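Local structure of glutamate racemase (Campylobacter jejuni, 3UHF) at residues A123-A127 / T222-H226; M187-F191 / S213-F218; Y44-D50 / L243-K249. The protein belongs to the Asp/Glu/hydantoin racemase family, an alpha/beta enzyme fold built round two parallel beta-sheets, and is modelled here with D-glutamic acid. All coordinates share one frame; numbering follows the deposited sequence.

Contact 1: A123-A127 / T222-H226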
loop_
_atom_site.group_PDB
_atom_site.type_symbol
_atom_site.label_atom_id
_atom_site.label_comp_id
_atom_site.label_asym_id
_atom_site.label_seq_id
_atom_site.Cartn_x
_atom_site.Cartn_y
_atom_site.Cartn_z
ATOM N N ALA A 123 3.958 10.973 5.845
ATOM C CA ALA A 123 3.178 11.830 4.950
ATOM C C ALA A 123 2.070 12.577 5.694
ATOM O O ALA A 123 1.771 13.746 5.391
ATOM C CB ALA A 123 2.589 11.003 3.802
ATOM N N THR A 124 1.477 11.912 6.682
ATOM C CA THR A 124 0.418 12.512 7.490
ATOM C C THR A 124 0.959 13.662 8.340
ATOM O O THR A 124 0.349 14.731 8.420
ATOM C CB THR A 124 -0.257 11.461 8.409
ATOM O OG1 THR A 124 -0.732 10.367 7.615
ATOM C CG2 THR A 124 -1.433 12.063 9.181
ATOM N N ILE A 125 2.111 13.444 8.969
ATOM C CA ILE A 125 2.765 14.500 9.741
ATOM C C ILE A 125 3.142 15.702 8.862
ATOM O O ILE A 125 2.939 16.855 9.250
ATOM C CB ILE A 125 3.997 13.950 10.487
ATOM C CG1 ILE A 125 3.539 12.950 11.560
ATOM C CG2 ILE A 125 4.809 15.092 11.096
ATOM C CD1 ILE A 125 4.678 12.221 12.249
ATOM N N LYS A 126 3.662 15.447 7.667
ATOM C CA LYS A 126 3.966 16.545 6.753
ATOM C C LYS A 126 2.710 17.321 6.349
ATOM O O LYS A 126 2.746 18.544 6.218
ATOM C CB LYS A 126 4.644 16.036 5.491
ATOM C CG LYS A 126 6.092 15.588 5.654
ATOM C CD LYS A 126 6.636 15.228 4.271
ATOM C CE LYS A 126 8.007 14.581 4.328
ATOM N NZ LYS A 126 8.290 13.896 3.034
ATOM N N ALA A 127 1.607 16.602 6.148
ATOM C CA ALA A 127 0.370 17.220 5.695
ATOM C C ALA A 127 -0.288 18.051 6.798
ATOM O O ALA A 127 -0.851 19.111 6.531
ATOM C CB ALA A 127 -0.603 16.152 5.189
ATOM N N THR A 222 -11.000 17.445 4.828
ATOM C CA THR A 222 -10.268 16.207 5.036
ATOM C C THR A 222 -9.222 15.942 3.954
ATOM O O THR A 222 -9.557 15.762 2.785
ATOM C CB THR A 222 -11.229 15.012 5.100
ATOM O OG1 THR A 222 -12.108 15.175 6.216
ATOM C CG2 THR A 222 -10.455 13.729 5.266
ATOM N N LYS A 223 -7.952 15.915 4.347
ATOM C CA LYS A 223 -6.884 15.568 3.417
ATOM C C LYS A 223 -6.705 14.057 3.350
ATOM O O LYS A 223 -6.588 13.398 4.378
ATOM C CB LYS A 223 -5.573 16.233 3.847
ATOM C CG LYS A 223 -5.629 17.750 3.843
ATOM C CD LYS A 223 -4.295 18.341 4.286
ATOM C CE LYS A 223 -4.265 19.852 4.102
ATOM N NZ LYS A 223 -2.870 20.359 4.193
ATOM N N LEU A 224 -6.686 13.499 2.141
ATOM C CA LEU A 224 -6.506 12.064 1.993
ATOM C C LEU A 224 -5.016 11.752 1.861
ATOM O O LEU A 224 -4.306 12.397 1.087
ATOM C CB LEU A 224 -7.276 11.522 0.778
ATOM C CG LEU A 224 -8.753 11.157 0.980
ATOM C CD1 LEU A 224 -9.534 12.362 1.447
ATOM C CD2 LEU A 224 -9.333 10.636 -0.325
ATOM N N ILE A 225 -4.553 10.778 2.639
ATOM C CA ILE A 225 -3.164 10.342 2.587
ATOM C C ILE A 225 -3.070 9.037 1.801
ATOM O O ILE A 225 -3.577 8.010 2.236
ATOM C CB ILE A 225 -2.566 10.144 4.009
ATOM C CG1 ILE A 225 -2.838 11.371 4.888
ATOM C CG2 ILE A 225 -1.088 9.825 3.918
ATOM C CD1 ILE A 225 -2.244 12.676 4.364
ATOM N N HIS A 226 -2.414 9.088 0.642
ATOM C CA HIS A 226 -2.332 7.944 -0.280
ATOM C C HIS A 226 -1.020 7.186 0.019
ATOM O O HIS A 226 0.055 7.793 0.049
ATOM C CB HIS A 226 -2.357 8.531 -1.700
ATOM C CG HIS A 226 -2.385 7.529 -2.812
ATOM N ND1 HIS A 226 -1.324 6.700 -3.100
ATOM C CD2 HIS A 226 -3.319 7.293 -3.767
ATOM C CE1 HIS A 226 -1.620 5.967 -4.161
ATOM N NE2 HIS A 226 -2.819 6.314 -4.590
#
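The flat group reached across this contact is the A127 peptide carbonyl, whose O takes a weak, 3.3 Å hydrogen bond from K223 NZ; the rest of the interface is made by aliphatic branches and a hydroxyl. The lysine gets there as an extended chain that runs from the strand to the C-terminal end of the helix segment, its CD passing near A127 CB. I225 is the centre of the packing and spreads its branches along one side of the helix. Its CG2 meets A123 CB at 3.9 Å, and its CD1 lies 3.9 Å from A127 CB one turn further on. Between these two alanines T124 crosses the isoleucine at about a right angle and rests OG1 on I225 CG1, 3.6 Å away. With chi1 of -55° this hydroxyl lies beside the threonine's own backbone N, where it hydrogen-bonds to G120 O in the preceding turn, so a buried polar atom can face hydrocarbon and still be satisfied. This is helix-on-sheet packing of an alpha/beta domain: helix 117-128 lies over 223-226, an outermost strand of a four-stranded parallel sheet, with segment axes 9.2 Å apart and running in nearly opposite directions (151°). T124 also reaches the next strand, touching A199 and I201, while the backbone of I225 is bonded to L200 and L202 within the sheet. H226 points away from helix 117-128 and, at the N-cap position, caps the start of helix 227-238, its ND1 accepting from D229 N.

Contact 2: M187-F191 / S213-F218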
loop_
_atom_site.group_PDB
_atom_site.type_symbol
_atom_site.label_atom_id
_atom_site.label_comp_id
_atom_site.label_asym_id
_atom_site.label_seq_id
_atom_site.Cartn_x
_atom_site.Cartn_y
_atom_site.Cartn_z
ATOM N N MET A 187 -20.232 3.499 3.577
ATOM C CA MET A 187 -19.586 4.622 4.248
ATOM C C MET A 187 -20.394 5.059 5.468
ATOM O O MET A 187 -19.822 5.327 6.536
ATOM C CB MET A 187 -19.349 5.772 3.273
ATOM C CG MET A 187 -18.295 5.429 2.243
ATOM S SD MET A 187 -17.739 6.842 1.246
ATOM C CE MET A 187 -19.256 7.247 0.378
ATOM N N GLU A 188 -21.716 5.094 5.332
ATOM C CA GLU A 188 -22.567 5.472 6.452
ATOM C C GLU A 188 -22.464 4.441 7.563
ATOM O O GLU A 188 -22.458 4.787 8.747
ATOM C CB GLU A 188 -24.015 5.679 6.008
ATOM C CG GLU A 188 -24.182 6.904 5.121
ATOM C CD GLU A 188 -25.578 7.049 4.539
ATOM O OE1 GLU A 188 -26.414 6.128 4.705
ATOM O OE2 GLU A 188 -25.833 8.093 3.901
ATOM N N TYR A 189 -22.350 3.175 7.173
ATOM C CA TYR A 189 -22.215 2.093 8.132
ATOM C C TYR A 189 -20.945 2.244 8.959
ATOM O O TYR A 189 -20.992 2.181 10.189
ATOM C CB TYR A 189 -22.213 0.745 7.406
ATOM C CG TYR A 189 -21.906 -0.453 8.283
ATOM C CD1 TYR A 189 -22.877 -1.004 9.109
ATOM C CD2 TYR A 189 -20.650 -1.054 8.252
ATOM C CE1 TYR A 189 -22.603 -2.111 9.898
ATOM C CE2 TYR A 189 -20.366 -2.163 9.038
ATOM C CZ TYR A 189 -21.348 -2.686 9.858
ATOM O OH TYR A 189 -21.074 -3.787 10.637
ATOM N N TYR A 190 -19.812 2.434 8.296
ATOM C CA TYR A 190 -18.550 2.519 9.024
ATOM C C TYR A 190 -18.374 3.857 9.733
ATOM O O TYR A 190 -17.761 3.916 10.788
ATOM C CB TYR A 190 -17.348 2.272 8.108
ATOM C CG TYR A 190 -17.206 0.827 7.695
ATOM C CD1 TYR A 190 -17.281 0.454 6.363
ATOM C CD2 TYR A 190 -17.035 -0.163 8.650
ATOM C CE1 TYR A 190 -17.164 -0.880 5.989
ATOM C CE2 TYR A 190 -16.918 -1.500 8.292
ATOM C CZ TYR A 190 -16.983 -1.849 6.962
ATOM O OH TYR A 190 -16.866 -3.179 6.610
ATOM N N PHE A 191 -18.913 4.925 9.159
ATOM C CA PHE A 191 -18.544 6.265 9.623
ATOM C C PHE A 191 -19.643 6.961 10.423
ATOM O O PHE A 191 -19.558 8.155 10.709
ATOM C CB PHE A 191 -18.134 7.130 8.434
ATOM C CG PHE A 191 -16.974 6.581 7.645
ATOM C CD1 PHE A 191 -16.939 6.722 6.264
ATOM C CD2 PHE A 191 -15.912 5.940 8.276
ATOM C CE1 PHE A 191 -15.873 6.226 5.521
ATOM C CE2 PHE A 191 -14.831 5.448 7.539
ATOM C CZ PHE A 191 -14.815 5.586 6.153
ATOM N N SER A 213 -14.891 9.189 -3.808
ATOM C CA SER A 213 -16.094 9.003 -3.011
ATOM C C SER A 213 -15.874 9.327 -1.534
ATOM O O SER A 213 -16.735 9.936 -0.900
ATOM C CB SER A 213 -16.627 7.574 -3.179
ATOM O OG SER A 213 -17.229 7.432 -4.450
ATOM N N LEU A 214 -14.737 8.913 -0.988
ATOM C CA LEU A 214 -14.415 9.221 0.411
ATOM C C LEU A 214 -14.285 10.728 0.621
ATOM O O LEU A 214 -14.769 11.274 1.613
ATOM C CB LEU A 214 -13.142 8.490 0.860
ATOM C CG LEU A 214 -13.273 6.978 1.073
ATOM C CD1 LEU A 214 -11.901 6.313 1.165
ATOM C CD2 LEU A 214 -14.068 6.714 2.333
ATOM N N SER A 215 -13.649 11.399 -0.331
ATOM C CA SER A 215 -13.453 12.847 -0.230
ATOM C C SER A 215 -14.789 13.579 -0.296
ATOM O O SER A 215 -15.025 14.526 0.451
ATOM C CB SER A 215 -12.496 13.333 -1.318
ATOM O OG SER A 215 -12.207 14.707 -1.156
ATOM N N LYS A 216 -15.681 13.123 -1.174
ATOM C CA LYS A 216 -17.008 13.713 -1.269
ATOM C C LYS A 216 -17.797 13.473 0.017
ATOM O O LYS A 216 -18.514 14.357 0.483
ATOM C CB LYS A 216 -17.760 13.171 -2.487
ATOM C CG LYS A 216 -19.158 13.727 -2.660
ATOM C CD LYS A 216 -19.854 13.092 -3.861
ATOM C CE LYS A 216 -21.317 13.509 -3.953
ATOM N NZ LYS A 216 -21.467 14.986 -4.068
ATOM N N TYR A 217 -17.632 12.293 0.605
ATOM C CA TYR A 217 -18.318 11.956 1.857
ATOM C C TYR A 217 -17.883 12.883 2.992
ATOM O O TYR A 217 -18.715 13.437 3.711
ATOM C CB TYR A 217 -18.055 10.491 2.258
ATOM C CG TYR A 217 -18.815 10.070 3.506
ATOM C CD1 TYR A 217 -20.140 9.661 3.430
ATOM C CD2 TYR A 217 -18.216 10.117 4.765
ATOM C CE1 TYR A 217 -20.844 9.293 4.561
ATOM C CE2 TYR A 217 -18.918 9.755 5.908
ATOM C CZ TYR A 217 -20.232 9.341 5.796
ATOM O OH TYR A 217 -20.941 8.980 6.916
ATOM N N PHE A 218 -16.576 13.057 3.146
ATOM C CA PHE A 218 -16.058 13.825 4.279
ATOM C C PHE A 218 -16.009 15.336 4.041
ATOM O O PHE A 218 -16.117 16.123 4.986
ATOM C CB PHE A 218 -14.693 13.292 4.708
ATOM C CG PHE A 218 -14.762 11.997 5.479
ATOM C CD1 PHE A 218 -15.333 11.962 6.746
ATOM C CD2 PHE A 218 -14.242 10.820 4.946
ATOM C CE1 PHE A 218 -15.375 10.777 7.471
ATOM C CE2 PHE A 218 -14.288 9.637 5.658
ATOM C CZ PHE A 218 -14.857 9.613 6.923
#
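M187 and F191, one helical turn apart, both lie on the same side of the Y217 ring, the methionine over its face and the phenylalanine obliquely, and no hydrogen bond crosses the interface. The methionine lies against the tyrosine in two ways. Its CB sits over one face of the Y217 ring, 4.2 Å from the centroid, as a CH-pi contact; its SD approaches the same ring obliquely in a Met-aromatic contact, 4.8 Å from the centroid. The two chains run antiparallel side by side, and M187 SD lies 3.8 Å from Y217 CB. A bend at chi3 (-64°) brings M187 CE beside S213 O and Y217 CB. E188 CG comes to the edge of the Y217 ring, near its plane, while the carboxylate turns to Q184. F191, Y217 and F218 form an aromatic cluster in which both cross-helix pairs are oblique. F218 CZ stands 3.6 Å above the centre of one F191 face, the two ring planes 50° apart; Y190 CB lies over the opposite face, nearer the rim. Y217 CE2 meets F191 CD1 at 3.6 Å, with 46° between the planes. L214 CD2 lies at the edge of the F191 ring, 3.7 Å from F191 CE1, and also touches M187 SD, joining the sulfur to the aromatic cluster. The helices thus meet through long side chains, with their segment axes 12.0 Å apart. Beneath them lie the central strands of the four-stranded parallel sheet: F191 reaches L136 and I138 of strand 135-139, L214 adds L200 and L202 of strand 199-202, and F218 touches both strands.

Contact 3: Y44-D50 / L243-K249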
loop_
_atom_site.group_PDB
_atom_site.type_symbol
_atom_site.label_atom_id
_atom_site.label_comp_id
_atom_site.label_asym_id
_atom_site.label_seq_id
_atom_site.Cartn_x
_atom_site.Cartn_y
_atom_site.Cartn_z
ATOM N N TYR A 44 5.607 3.823 -10.538
ATOM C CA TYR A 44 5.778 3.843 -11.979
ATOM C C TYR A 44 5.749 5.269 -12.513
ATOM O O TYR A 44 6.615 5.673 -13.301
ATOM C CB TYR A 44 4.634 3.022 -12.578
ATOM C CG TYR A 44 4.651 2.818 -14.065
ATOM C CD1 TYR A 44 5.705 2.166 -14.693
ATOM C CD2 TYR A 44 3.582 3.234 -14.841
ATOM C CE1 TYR A 44 5.700 1.957 -16.064
ATOM C CE2 TYR A 44 3.566 3.031 -16.205
ATOM C CZ TYR A 44 4.622 2.393 -16.812
ATOM O OH TYR A 44 4.597 2.202 -18.174
ATOM N N GLU A 45 4.752 6.038 -12.095
ATOM C CA GLU A 45 4.605 7.397 -12.609
ATOM C C GLU A 45 5.699 8.327 -12.090
ATOM O O GLU A 45 6.044 9.319 -12.739
ATOM C CB GLU A 45 3.202 7.940 -12.315
ATOM C CG GLU A 45 2.110 7.093 -12.973
ATOM C CD GLU A 45 0.697 7.584 -12.690
ATOM O OE1 GLU A 45 0.516 8.495 -11.848
ATOM O OE2 GLU A 45 -0.245 7.046 -13.315
ATOM N N ALA A 46 6.267 7.991 -10.936
ATOM C CA ALA A 46 7.365 8.778 -10.365
ATOM C C ALA A 46 8.696 8.599 -11.112
ATOM O O ALA A 46 9.654 9.343 -10.874
ATOM C CB ALA A 46 7.533 8.446 -8.884
ATOM N N ARG A 47 8.745 7.614 -12.004
ATOM C CA ARG A 47 9.937 7.320 -12.803
ATOM C C ARG A 47 11.209 7.120 -11.982
ATOM O O ARG A 47 12.248 7.716 -12.273
ATOM C CB ARG A 47 10.149 8.397 -13.872
ATOM C CG ARG A 47 8.991 8.483 -14.855
ATOM C CD ARG A 47 9.415 9.070 -16.189
ATOM N NE ARG A 47 8.318 9.027 -17.150
ATOM C CZ ARG A 47 8.462 9.186 -18.461
ATOM N NH1 ARG A 47 9.666 9.395 -18.980
ATOM N NH2 ARG A 47 7.402 9.132 -19.256
ATOM N N LEU A 48 11.122 6.269 -10.966
ATOM C CA LEU A 48 12.236 6.047 -10.053
ATOM C C LEU A 48 13.113 4.886 -10.494
ATOM O O LEU A 48 14.315 4.862 -10.216
ATOM C CB LEU A 48 11.712 5.738 -8.649
ATOM C CG LEU A 48 10.780 6.723 -7.946
ATOM C CD1 LEU A 48 10.292 6.108 -6.644
ATOM C CD2 LEU A 48 11.468 8.045 -7.687
ATOM N N PHE A 49 12.509 3.913 -11.168
ATOM C CA PHE A 49 13.190 2.653 -11.449
ATOM C C PHE A 49 13.167 2.279 -12.921
ATOM O O PHE A 49 12.317 2.747 -13.680
ATOM C CB PHE A 49 12.551 1.535 -10.632
ATOM C CG PHE A 49 12.386 1.881 -9.195
ATOM C CD1 PHE A 49 11.127 2.035 -8.648
ATOM C CD2 PHE A 49 13.495 2.101 -8.394
ATOM C CE1 PHE A 49 10.970 2.371 -7.318
ATOM C CE2 PHE A 49 13.343 2.439 -7.064
ATOM C CZ PHE A 49 12.080 2.577 -6.530
ATOM N N ASP A 50 14.103 1.418 -13.306
ATOM C CA ASP A 50 14.216 0.965 -14.684
ATOM C C ASP A 50 13.339 -0.261 -14.907
ATOM O O ASP A 50 12.847 -0.487 -16.009
ATOM C CB ASP A 50 15.671 0.622 -15.004
ATOM C CG ASP A 50 16.600 1.807 -14.828
ATOM O OD1 ASP A 50 16.318 2.868 -15.425
ATOM O OD2 ASP A 50 17.595 1.686 -14.078
ATOM N N LEU A 243 16.178 10.284 -10.908
ATOM C CA LEU A 243 15.031 10.144 -11.795
ATOM C C LEU A 243 15.464 9.511 -13.113
ATOM O O LEU A 243 16.479 9.899 -13.694
ATOM C CB LEU A 243 14.360 11.495 -12.052
ATOM C CG LEU A 243 13.343 11.990 -11.015
ATOM C CD1 LEU A 243 12.911 10.874 -10.064
ATOM C CD2 LEU A 243 13.871 13.187 -10.244
ATOM N N LYS A 244 14.697 8.528 -13.573
ATOM C CA LYS A 244 15.032 7.807 -14.794
ATOM C C LYS A 244 14.430 8.483 -16.019
ATOM O O LYS A 244 13.451 9.225 -15.915
ATOM C CB LYS A 244 14.565 6.352 -14.711
ATOM C CG LYS A 244 15.123 5.594 -13.518
ATOM C CD LYS A 244 16.639 5.663 -13.476
ATOM C CE LYS A 244 17.199 4.845 -12.328
ATOM N NZ LYS A 244 16.771 5.370 -11.001
ATOM N N ASN A 245 15.033 8.222 -17.176
ATOM C CA ASN A 245 14.576 8.786 -18.435
ATOM C C ASN A 245 13.162 8.327 -18.770
ATOM O O ASN A 245 12.236 9.138 -18.815
ATOM C CB ASN A 245 15.537 8.419 -19.565
ATOM C CG ASN A 245 15.249 9.179 -20.842
ATOM O OD1 ASN A 245 14.565 10.203 -20.825
ATOM N ND2 ASN A 245 15.769 8.684 -21.961
ATOM N N HIS A 246 13.019 7.013 -18.949
ATOM C CA HIS A 246 11.775 6.366 -19.370
ATOM C C HIS A 246 10.979 5.772 -18.206
ATOM O O HIS A 246 11.459 5.730 -17.073
ATOM C CB HIS A 246 12.096 5.222 -20.333
ATOM C CG HIS A 246 12.773 5.657 -21.593
ATOM N ND1 HIS A 246 12.199 6.549 -22.473
ATOM C CD2 HIS A 246 13.966 5.311 -22.131
ATOM C CE1 HIS A 246 13.015 6.740 -23.494
ATOM N NE2 HIS A 246 14.092 6.000 -23.311
ATOM N N LYS A 247 9.767 5.301 -18.507
ATOM C CA LYS A 247 8.990 4.482 -17.583
ATOM C C LYS A 247 9.659 3.134 -17.412
ATOM O O LYS A 247 10.351 2.661 -18.313
ATOM C CB LYS A 247 7.582 4.252 -18.136
ATOM C CG LYS A 247 6.722 5.496 -18.266
ATOM C CD LYS A 247 6.498 6.156 -16.919
ATOM C CE LYS A 247 5.511 7.305 -17.031
ATOM N NZ LYS A 247 5.506 8.152 -15.806
ATOM N N ALA A 248 9.437 2.513 -16.261
ATOM C CA ALA A 248 10.031 1.220 -15.967
ATOM C C ALA A 248 9.469 0.115 -16.857
ATOM O O ALA A 248 8.331 0.190 -17.326
ATOM C CB ALA A 248 9.817 0.864 -14.498
ATOM N N LYS A 249 10.285 -0.907 -17.093
ATOM C CA LYS A 249 9.789 -2.152 -17.654
ATOM C C LYS A 249 9.038 -2.863 -16.539
ATOM O O LYS A 249 9.551 -2.988 -15.429
ATOM C CB LYS A 249 10.949 -3.019 -18.150
ATOM C CG LYS A 249 10.513 -4.280 -18.888
ATOM C CD LYS A 249 9.559 -3.952 -20.029
ATOM C CE LYS A 249 9.849 -4.799 -21.259
ATOM N NZ LYS A 249 9.864 -6.249 -20.941
HETATM O O HOH W 1 8.805 4.064 -13.864
HETATM O O HOH W 2 6.669 0.679 -19.266
HETATM O O HOH W 3 11.040 4.918 -14.637
#
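Bends in two lysines bring the key groups together: K244, folded at chi2 and chi4, curls its NZ onto L48 O, while K247, turned at chi2 (-61°), lays CD over the centre of one face of the Y44 ring. K244 NZ donates to L48 O at 2.6 Å, tilted from the carbonyl plane, and also bonds D242 O; K247 CD makes a CH-pi contact 4.3 Å from the centroid of the Y44 ring. R47, at positive phi, follows helix 37-45 in a Schellman motif, and its O receives K244 N in a nearly straight bond of 2.9 Å. Beyond this turn the two segments lead into adjacent parallel strands, 51-56 and 249-254, and the bond from K249 N to D50 O (2.8 Å) begins their pairing. The R47 side chain crosses K247, with NE 3.2 Å from K247 NZ, two donors of like charge that probably repel; NH1 binds N245 O weakly at the guanidinium edge. Waters fill in the polar links: one joins Y44 O to A248 N, a second Y44 OH to A248 O, 2.6 Å from that carbonyl, and a third donates to both F49 O and H246 O.

Overall arrangement
Contacts 1 and 2 share the four-stranded parallel sheet: contact 1 lies on an outermost strand, 223-226, contact 2 over strands 135-139 and 199-202. Their centres are about 17 Å apart, and they touch where L224 CD1 meets S215 CB, 4.2 Å away. Contact 3 belongs to the five-stranded parallel sheet, at the entry to strands 51-56 and 249-254, with its centre about 24 Å from that of contact 1 and 34 Å from that of contact 2. Along the chain contact 3 brackets contact 1, which brackets contact 2. The pocket holding D-glutamic acid draws residues from beside both sheets, among them D31 and C94 by the five-stranded one, T140 and C204 by the four-stranded one.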